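Local coordinates for protein histidine utilization repressor (Pseudomonas syringae pv. tomato, PDB 2PKH) that probably represses the histidine utilization (hut) operon by binding its hutP region when inducer is absent, this chain being its C-terminal UTRA domain, at residues Leu106-Gly111 / Gly137-Leu142; Ala100-Leu105 / Arg132-Gly137; Ala21-Ala26 / Met31-Arg36. One frame throughout, in Å; residues are numbered along the deposited sequence.

Interaction 1 of 3, residues Leu106-Gly111 / Gly137-Leu142; sequences LQIDAG and GSRHRL
Arg139 reaches across to the chain leaving helix 100-106 and holds two successive backbone carbonyls with the two ends of its guanidinium. The polar part is a pair of bonds. Arg139 NH2 donates to Gln107 O over 2.8 Å in a nearly straight bond (166°), and this oxygen lies at the edge of the guanidinium, in its plane, although the N-H itself comes in above the carbonyl plane. Arg139 NH1 donates to Leu106 O, also over 2.8 Å but more bent (144°); here the donor sits almost in line with the C=O bond, and the oxygen is tilted out of the guanidinium plane by 23°. The side chain is extended from CG to NE, which gives it the length to span segments whose nearest CA atoms, Ile108 CA and Ser138 CA, are 9.5 Å apart. The apolar part is a single methyl: Ile108 CG2 rests over one face of the guanidinium, toward its rim, 3.4 Å from Arg139 NH2. Face and edge are thus both engaged, which restricts rotation of the planar group. Gln107, with positive phi, ends the helix in a Schellman motif, so the arginine binds the carbonyl at the helix end and the one just after it, where a positive charge would be expected to suit the helix dipole. Arg139 NH1 also donates to Pro50 O, tying in strand 49-59, on which Leu106 packs. Ile108 leans on Cys114 and Pro136, so the loops after helix 100-106 and strand 126-136 meet beside strands 49-59, 113-123 and 126-136.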
loop_
_atom_site.group_PDB
_atom_site.type_symbol
_atom_site.label_atom_id
_atom_site.label_comp_id
_atom_site.label_asym_id
_atom_site.label_seq_id
_atom_site.Cartn_x
_atom_site.Cartn_y
_atom_site.Cartn_z
ATOM N N LEU B 106 10.146 8.906 25.758
ATOM C CA LEU B 106 10.789 8.053 24.735
ATOM C C LEU B 106 12.261 7.757 24.993
ATOM O O LEU B 106 12.878 7.006 24.238
ATOM C CB LEU B 106 10.678 8.702 23.334
ATOM C CG LEU B 106 9.297 8.712 22.642
ATOM C CD1 LEU B 106 9.310 9.512 21.289
ATOM C CD2 LEU B 106 8.912 7.352 22.361
ATOM N N GLN B 107 12.824 8.308 26.053
ATOM C CA GLN B 107 14.247 8.129 26.325
ATOM C C GLN B 107 15.081 8.438 25.078
ATOM O O GLN B 107 15.865 7.585 24.633
ATOM C CB GLN B 107 14.541 6.696 26.800
ATOM C CG GLN B 107 13.984 6.469 28.219
ATOM C CD GLN B 107 14.144 5.039 28.659
ATOM O OE1 GLN B 107 15.252 4.538 28.835
ATOM N NE2 GLN B 107 13.037 4.360 28.789
ATOM N N ILE B 108 14.950 9.664 24.542
ATOM C CA ILE B 108 15.720 10.098 23.341
ATOM C C ILE B 108 16.356 11.463 23.594
ATOM O O ILE B 108 16.018 12.184 24.547
ATOM C CB ILE B 108 14.818 10.241 22.079
ATOM C CG1 ILE B 108 13.552 11.037 22.413
ATOM C CG2 ILE B 108 14.390 8.866 21.631
ATOM C CD1 ILE B 108 12.665 11.517 21.153
ATOM N N ASP B 109 17.342 11.762 22.760
ATOM C CA ASP B 109 18.014 13.044 22.728
ATOM C C ASP B 109 16.990 14.114 22.375
ATOM O O ASP B 109 16.067 13.843 21.633
ATOM C CB ASP B 109 19.138 12.919 21.674
ATOM C CG ASP B 109 20.367 12.174 22.245
ATOM O OD1 ASP B 109 20.330 11.818 23.426
ATOM O OD2 ASP B 109 21.378 11.960 21.557
ATOM N N ALA B 110 17.160 15.320 22.890
ATOM C CA ALA B 110 16.242 16.425 22.551
ATOM C C ALA B 110 16.304 16.703 21.036
ATOM O O ALA B 110 15.320 17.002 20.403
ATOM C CB ALA B 110 16.608 17.701 23.440
ATOM N N GLY B 111 17.463 16.587 20.440
ATOM C CA GLY B 111 17.589 16.833 18.985
ATOM C C GLY B 111 17.283 15.619 18.043
ATOM O O GLY B 111 17.491 15.677 16.806
ATOM N N GLY B 137 12.962 8.626 15.388
ATOM C CA GLY B 137 13.259 8.376 13.992
ATOM C C GLY B 137 14.288 7.270 13.840
ATOM O O GLY B 137 14.308 6.566 12.820
ATOM N N SER B 138 15.090 7.068 14.885
ATOM C CA SER B 138 16.083 5.954 14.829
ATOM C C SER B 138 15.459 4.599 15.129
ATOM O O SER B 138 16.147 3.586 15.009
ATOM C CB SER B 138 17.229 6.200 15.819
ATOM O OG SER B 138 16.800 6.476 17.167
ATOM N N ARG B 139 14.185 4.585 15.582
ATOM C CA ARG B 139 13.563 3.391 16.142
ATOM C C ARG B 139 12.333 2.870 15.387
ATOM O O ARG B 139 11.850 1.774 15.684
ATOM C CB ARG B 139 13.270 3.577 17.659
ATOM C CG ARG B 139 14.617 3.880 18.403
ATOM C CD ARG B 139 14.384 3.811 19.943
ATOM N NE ARG B 139 15.351 4.690 20.642
ATOM C CZ ARG B 139 15.131 5.270 21.810
ATOM N NH1 ARG B 139 13.966 5.108 22.460
ATOM N NH2 ARG B 139 16.097 6.019 22.366
ATOM N N HIS B 140 11.829 3.649 14.426
ATOM C CA HIS B 140 10.754 3.200 13.587
ATOM C C HIS B 140 10.755 3.907 12.221
ATOM O O HIS B 140 10.970 5.120 12.151
ATOM C CB HIS B 140 9.415 3.477 14.282
ATOM C CG HIS B 140 8.217 2.951 13.543
ATOM N ND1 HIS B 140 8.038 1.610 13.269
ATOM C CD2 HIS B 140 7.107 3.575 13.099
ATOM C CE1 HIS B 140 6.904 1.449 12.608
ATOM N NE2 HIS B 140 6.315 2.628 12.505
ATOM N N ARG B 141 10.399 3.185 11.182
ATOM C CA ARG B 141 10.113 3.836 9.886
ATOM C C ARG B 141 9.027 3.076 9.173
ATOM O O ARG B 141 8.746 1.971 9.558
ATOM C CB ARG B 141 11.375 3.824 9.019
ATOM C CG ARG B 141 11.938 2.474 8.813
ATOM C CD ARG B 141 13.379 2.626 8.227
ATOM N NE ARG B 141 13.889 1.407 7.640
ATOM C CZ ARG B 141 15.073 1.290 7.018
ATOM N NH1 ARG B 141 15.956 2.308 6.910
ATOM N NH2 ARG B 141 15.397 0.109 6.492
ATOM N N LEU B 142 8.457 3.666 8.113
ATOM C CA LEU B 142 7.394 3.055 7.352
ATOM C C LEU B 142 8.054 2.427 6.149
ATOM O O LEU B 142 8.893 3.072 5.524
ATOM C CB LEU B 142 6.404 4.134 6.906
ATOM C CG LEU B 142 5.816 5.007 8.023
ATOM C CD1 LEU B 142 4.833 6.045 7.448
ATOM C CD2 LEU B 142 5.142 4.102 9.072
#

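Interaction 2 of 3, residues Ala100-Leu105 / Arg132-Gly137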
loop_
_atom_site.group_PDB
_atom_site.type_symbol
_atom_site.label_atom_id
_atom_site.label_comp_id
_atom_site.label_asym_id
_atom_site.label_seq_id
_atom_site.Cartn_x
_atom_site.Cartn_y
_atom_site.Cartn_z
ATOM N N ALA B 100 9.993 18.474 25.241
ATOM C CA ALA B 100 10.836 17.967 26.325
ATOM C C ALA B 100 10.194 16.780 27.115
ATOM O O ALA B 100 10.852 15.794 27.406
ATOM C CB ALA B 100 11.247 19.109 27.265
ATOM N N ASP B 101 8.911 16.843 27.414
ATOM C CA ASP B 101 8.316 15.743 28.193
ATOM C C ASP B 101 8.214 14.474 27.372
ATOM O O ASP B 101 8.346 13.372 27.911
ATOM C CB ASP B 101 6.968 16.113 28.800
ATOM C CG ASP B 101 7.086 17.171 29.878
ATOM O OD1 ASP B 101 8.136 17.274 30.560
ATOM O OD2 ASP B 101 6.097 17.929 30.053
ATOM N N GLU B 102 7.987 14.622 26.074
ATOM C CA GLU B 102 7.957 13.479 25.158
ATOM C C GLU B 102 9.365 12.864 25.013
ATOM O O GLU B 102 9.503 11.637 24.903
ATOM C CB GLU B 102 7.438 13.909 23.769
ATOM C CG GLU B 102 5.940 14.130 23.696
ATOM C CD GLU B 102 5.515 14.845 22.457
ATOM O OE1 GLU B 102 6.327 15.483 21.785
ATOM O OE2 GLU B 102 4.346 14.731 22.111
ATOM N N CYS B 103 10.425 13.693 24.984
ATOM C CA CYS B 103 11.805 13.134 24.971
ATOM C C CYS B 103 12.074 12.299 26.212
ATOM O O CYS B 103 12.714 11.265 26.140
ATOM C CB CYS B 103 12.881 14.228 24.835
ATOM S SG CYS B 103 12.801 15.072 23.294
ATOM N N LYS B 104 11.601 12.738 27.374
ATOM C CA LYS B 104 11.817 11.957 28.584
ATOM C C LYS B 104 11.078 10.606 28.489
ATOM O O LYS B 104 11.649 9.555 28.777
ATOM C CB LYS B 104 11.330 12.775 29.819
ATOM C CG LYS B 104 12.219 14.034 30.046
ATOM C CD LYS B 104 11.812 14.840 31.273
ATOM C CE LYS B 104 12.112 16.339 31.125
ATOM N NZ LYS B 104 10.799 17.160 31.003
ATOM N N LEU B 105 9.823 10.631 28.064
ATOM C CA LEU B 105 9.036 9.397 27.899
ATOM C C LEU B 105 9.646 8.408 26.898
ATOM O O LEU B 105 9.634 7.190 27.155
ATOM C CB LEU B 105 7.611 9.710 27.452
ATOM C CG LEU B 105 6.529 10.273 28.385
ATOM C CD1 LEU B 105 5.206 10.003 27.721
ATOM C CD2 LEU B 105 6.624 9.601 29.778
ATOM N N ARG B 132 -2.285 10.442 17.693
ATOM C CA ARG B 132 -1.093 11.202 17.341
ATOM C C ARG B 132 0.005 10.300 17.783
ATOM O O ARG B 132 0.102 9.959 18.966
ATOM C CB ARG B 132 -1.060 12.505 18.169
ATOM C CG ARG B 132 0.105 13.427 17.865
ATOM C CD ARG B 132 0.082 14.629 18.794
ATOM N NE ARG B 132 1.050 15.607 18.286
ATOM C CZ ARG B 132 2.293 15.674 18.712
ATOM N NH1 ARG B 132 2.685 14.855 19.678
ATOM N NH2 ARG B 132 3.142 16.560 18.201
ATOM N N LEU B 133 0.806 9.808 16.841
ATOM C CA LEU B 133 1.788 8.756 17.231
ATOM C C LEU B 133 3.170 9.323 16.971
ATOM O O LEU B 133 3.462 9.793 15.850
ATOM C CB LEU B 133 1.572 7.503 16.364
ATOM C CG LEU B 133 0.123 6.988 16.192
ATOM C CD1 LEU B 133 0.171 6.128 14.950
ATOM C CD2 LEU B 133 -0.074 6.143 17.397
ATOM N N ILE B 134 4.022 9.342 17.962
ATOM C CA ILE B 134 5.347 9.935 17.734
ATOM C C ILE B 134 6.375 8.855 17.981
ATOM O O ILE B 134 6.280 8.134 18.982
ATOM C CB ILE B 134 5.520 11.312 18.499
ATOM C CG1 ILE B 134 6.978 11.808 18.481
ATOM C CG2 ILE B 134 5.029 11.215 19.946
ATOM C CD1 ILE B 134 6.997 13.432 18.818
ATOM N N HIS B 135 7.299 8.710 17.036
ATOM C CA HIS B 135 8.265 7.633 17.098
ATOM C C HIS B 135 9.648 8.246 17.072
ATOM O O HIS B 135 9.843 9.155 16.284
ATOM C CB HIS B 135 8.159 6.735 15.873
ATOM C CG HIS B 135 6.772 6.332 15.526
ATOM N ND1 HIS B 135 6.228 5.110 15.888
ATOM C CD2 HIS B 135 5.794 7.010 14.895
ATOM C CE1 HIS B 135 5.007 5.016 15.399
ATOM N NE2 HIS B 135 4.708 6.162 14.811
ATOM N N PRO B 136 10.607 7.725 17.888
ATOM C CA PRO B 136 11.996 8.138 17.553
ATOM C C PRO B 136 12.427 7.705 16.134
ATOM O O PRO B 136 12.234 6.575 15.728
ATOM C CB PRO B 136 12.839 7.457 18.640
ATOM C CG PRO B 136 11.824 7.039 19.761
ATOM C CD PRO B 136 10.581 6.733 18.998
ATOM N N GLY B 137 12.962 8.626 15.388
ATOM C CA GLY B 137 13.259 8.376 13.992
ATOM C C GLY B 137 14.288 7.270 13.840
ATOM O O GLY B 137 14.308 6.566 12.820
HETATM O O HOH W 1 5.323 16.986 19.796
#
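Glu102, on helix 100-106, extends its carboxylate to Arg132 on strand 126-136 and forms a salt bridge with it. Glu102 OE2 lies 2.9 Å from Arg132 NH1, at the guanidinium edge, and the hydrogen bond within the bridge is weak because it is bent to 128°. The two flat groups are nearly coplanar, 13° apart, while the side chains that bear them meet at about a right angle. A water completes the pairing: it donates to Glu102 OE1 and accepts from Arg132 NH2, each over 2.7 Å, so carboxylate and guanidinium are joined both directly and through water. Beside the carboxylate is Ile134, two residues along the strand, whose CD1 comes to 3.7 Å from Glu102 OE1. CG1 of Ile134 stands anti to the backbone N (chi1 169°), carrying this methyl out toward the helix. Further out, Glu102 OE1 also accepts from the backbone N of Glu99, just ahead of the helix, a bond that limits where this oxygen can go. Arg132 and Ile134 are set by strand pairing, their backbones bonded to Asp55 and Ile53 of strand 49-59, and both side chains touch Ile96 of strand 88-97. With two bonds at OE1 and the arginine at OE2, the carboxylate is probably stabilised in its charged form, and the contact joins helix to sheet by a charged pair bordering an apolar side chain, its weak direct bond supplemented by the water bridge.

Interaction 3 of 3, residues Ala21-Ala26 / Met31-Arg36; sequences AGSERA and MREGQR
Gly22 N donates to Glu33 O over 2.7 Å, the shortest of three backbone bonds that stitch the two segments together. Beside it, Ala21 N meets Gln35 O over 2.8 Å. At the later end of the helix segment Met31 N, of a selenomethionine, donates to Ala26 O in a fairly straight bond (164°). Gly22 has positive phi (69°) where the chain bends toward the helix. The segment after the helix makes a type I beta turn from Arg32 to Gln35, closed by Gln35 N bonding to Arg32 O, and its carbonyls at both Glu33 and Gln35 accept from the chain entering the helix. The Glu33 side chain runs alongside the helix start, extended beyond CG, with CG anti to the carbonyl carbon (chi1 -58°). Its CG passes 3.6 Å from Ala26 CB, and the carboxylate settles beside CA and the hydroxyl of Ser23. Glu33 OE2 accepts from a water 2.7 Å away and lies 3.1 Å from Ser23 OG, a weak and unsettled bond because the hydroxyl proton has another acceptor within reach. The same water donates to Ser23 O, a long 3.3 Å, and so links the carboxylate to the first turn of helix 22-29. A negative charge at a helix N-terminus would be favourable to the helix dipole. One apolar side-chain pair joins in: Ala21 CB against Met31 CG at 4.1 Å. Together these contacts fold the connection between strands 9-20 and 36-46 into a helix followed by a type I turn, near the surface, with Ala21 and Met31 both resting on Val37 of strand 36-46 and Arg25 making a cation-pi contact with Phe57 of strand 49-59.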
loop_
_atom_site.group_PDB
_atom_site.type_symbol
_atom_site.label_atom_id
_atom_site.label_comp_id
_atom_site.label_asym_id
_atom_site.label_seq_id
_atom_site.Cartn_x
_atom_site.Cartn_y
_atom_site.Cartn_z
ATOM N N ALA B 21 -14.064 16.924 24.401
ATOM C CA ALA B 21 -13.419 16.844 23.122
ATOM C C ALA B 21 -12.476 18.008 22.980
ATOM O O ALA B 21 -11.344 17.839 22.533
ATOM C CB ALA B 21 -14.468 16.903 21.947
ATOM N N GLY B 22 -12.964 19.226 23.273
ATOM C CA GLY B 22 -12.205 20.437 22.874
ATOM C C GLY B 22 -12.170 20.664 21.359
ATOM O O GLY B 22 -12.734 19.879 20.561
ATOM N N SER B 23 -11.531 21.762 20.935
ATOM C CA SER B 23 -11.569 22.142 19.509
ATOM C C SER B 23 -11.018 21.065 18.590
ATOM O O SER B 23 -11.577 20.772 17.519
ATOM C CB SER B 23 -10.829 23.478 19.274
ATOM O OG SER B 23 -11.163 24.441 20.293
ATOM N N GLU B 24 -9.910 20.466 19.016
ATOM C CA GLU B 24 -9.147 19.533 18.213
ATOM C C GLU B 24 -9.942 18.276 17.923
ATOM O O GLU B 24 -10.057 17.852 16.783
ATOM C CB GLU B 24 -7.901 19.109 19.004
ATOM C CG GLU B 24 -6.627 19.672 18.547
ATOM C CD GLU B 24 -5.475 18.623 18.586
ATOM O OE1 GLU B 24 -5.739 17.382 18.437
ATOM O OE2 GLU B 24 -4.300 19.044 18.712
ATOM N N ARG B 25 -10.421 17.639 18.987
ATOM C CA ARG B 25 -11.105 16.366 18.863
ATOM C C ARG B 25 -12.497 16.635 18.300
ATOM O O ARG B 25 -13.093 15.773 17.633
ATOM C CB ARG B 25 -11.145 15.632 20.202
ATOM C CG ARG B 25 -9.996 14.642 20.406
ATOM C CD ARG B 25 -8.707 15.333 20.355
ATOM N NE ARG B 25 -8.457 16.097 21.586
ATOM C CZ ARG B 25 -7.311 16.720 21.885
ATOM N NH1 ARG B 25 -6.287 16.700 21.027
ATOM N NH2 ARG B 25 -7.182 17.368 23.042
ATOM N N ALA B 26 -13.014 17.842 18.502
ATOM C CA ALA B 26 -14.336 18.177 17.903
ATOM C C ALA B 26 -14.296 18.109 16.384
ATOM O O ALA B 26 -15.223 17.578 15.755
ATOM C CB ALA B 26 -14.828 19.530 18.379
HETATM N N MSE B 31 -17.582 16.290 16.344
HETATM C CA MSE B 31 -18.412 16.400 17.523
HETATM C C MSE B 31 -18.402 17.788 18.156
HETATM O O MSE B 31 -17.692 18.651 17.692
HETATM C CB MSE B 31 -18.002 15.324 18.529
HETATM C CG MSE B 31 -16.584 15.237 18.831
HETATM SE SE MSE B 31 -16.408 13.661 20.081
HETATM C CE MSE B 31 -16.809 12.236 18.836
ATOM N N ARG B 32 -19.218 18.019 19.173
ATOM C CA ARG B 32 -19.187 19.329 19.864
ATOM C C ARG B 32 -17.991 19.368 20.823
ATOM O O ARG B 32 -17.646 18.355 21.469
ATOM C CB ARG B 32 -20.444 19.555 20.668
ATOM C CG ARG B 32 -21.656 19.844 19.836
ATOM C CD ARG B 32 -22.830 20.038 20.748
ATOM N NE ARG B 32 -23.471 18.779 21.129
ATOM C CZ ARG B 32 -23.322 18.128 22.289
ATOM N NH1 ARG B 32 -22.516 18.572 23.248
ATOM N NH2 ARG B 32 -23.989 16.995 22.493
ATOM N N GLU B 33 -17.360 20.534 20.940
ATOM C CA GLU B 33 -16.197 20.652 21.768
ATOM C C GLU B 33 -16.465 20.222 23.201
ATOM O O GLU B 33 -15.558 19.792 23.892
ATOM C CB GLU B 33 -15.644 22.091 21.719
ATOM C CG GLU B 33 -15.288 22.519 20.302
ATOM C CD GLU B 33 -14.551 23.845 20.231
ATOM O OE1 GLU B 33 -14.440 24.497 21.257
ATOM O OE2 GLU B 33 -14.077 24.218 19.129
ATOM N N GLY B 34 -17.715 20.303 23.630
ATOM C CA GLY B 34 -18.092 19.971 25.015
ATOM C C GLY B 34 -18.472 18.504 25.200
ATOM O O GLY B 34 -18.692 18.050 26.318
ATOM N N GLN B 35 -18.516 17.750 24.108
ATOM C CA GLN B 35 -18.936 16.351 24.197
ATOM C C GLN B 35 -17.819 15.500 24.770
ATOM O O GLN B 35 -16.653 15.817 24.596
ATOM C CB GLN B 35 -19.245 15.820 22.806
ATOM C CG GLN B 35 -20.498 15.042 22.805
ATOM C CD GLN B 35 -21.336 15.289 21.570
ATOM O OE1 GLN B 35 -22.571 15.410 21.662
ATOM N NE2 GLN B 35 -20.693 15.376 20.416
ATOM N N ARG B 36 -18.174 14.415 25.449
ATOM C CA ARG B 36 -17.166 13.602 26.105
ATOM C C ARG B 36 -16.528 12.580 25.166
ATOM O O ARG B 36 -17.206 11.954 24.346
ATOM C CB ARG B 36 -17.676 12.906 27.338
ATOM C CG ARG B 36 -18.780 13.650 28.156
ATOM C CD ARG B 36 -18.521 15.145 28.417
ATOM N NE ARG B 36 -17.257 15.561 29.037
ATOM C CZ ARG B 36 -16.583 14.922 29.995
ATOM N NH1 ARG B 36 -15.485 15.485 30.497
ATOM N NH2 ARG B 36 -17.010 13.755 30.471
HETATM O O HOH W 2 -12.929 23.666 16.745
#

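Overall arrangement
All three contacts lie in one UTRA domain built round a six-stranded antiparallel sheet. Interaction 3 comes first along the chain and closes before the others open. Interactions 1 and 2 interleave, share Gly137 and have centres 7 Å apart; a probable hydrogen bond from Ile108 N to Cys103 O, 3.2 Å, connects them. Interaction 3 is about 30 Å from interaction 1 and 24 Å from interaction 2, centre to centre. Interaction 2 ties helix to sheet, interaction 1 joins the loops that follow, and interaction 3 shapes a separate connection on the opposite side of the chain's centre from interaction 1. Beyond interaction 1, Leu142 pairs with a strand of the second subunit, continuing the sheet across the interface.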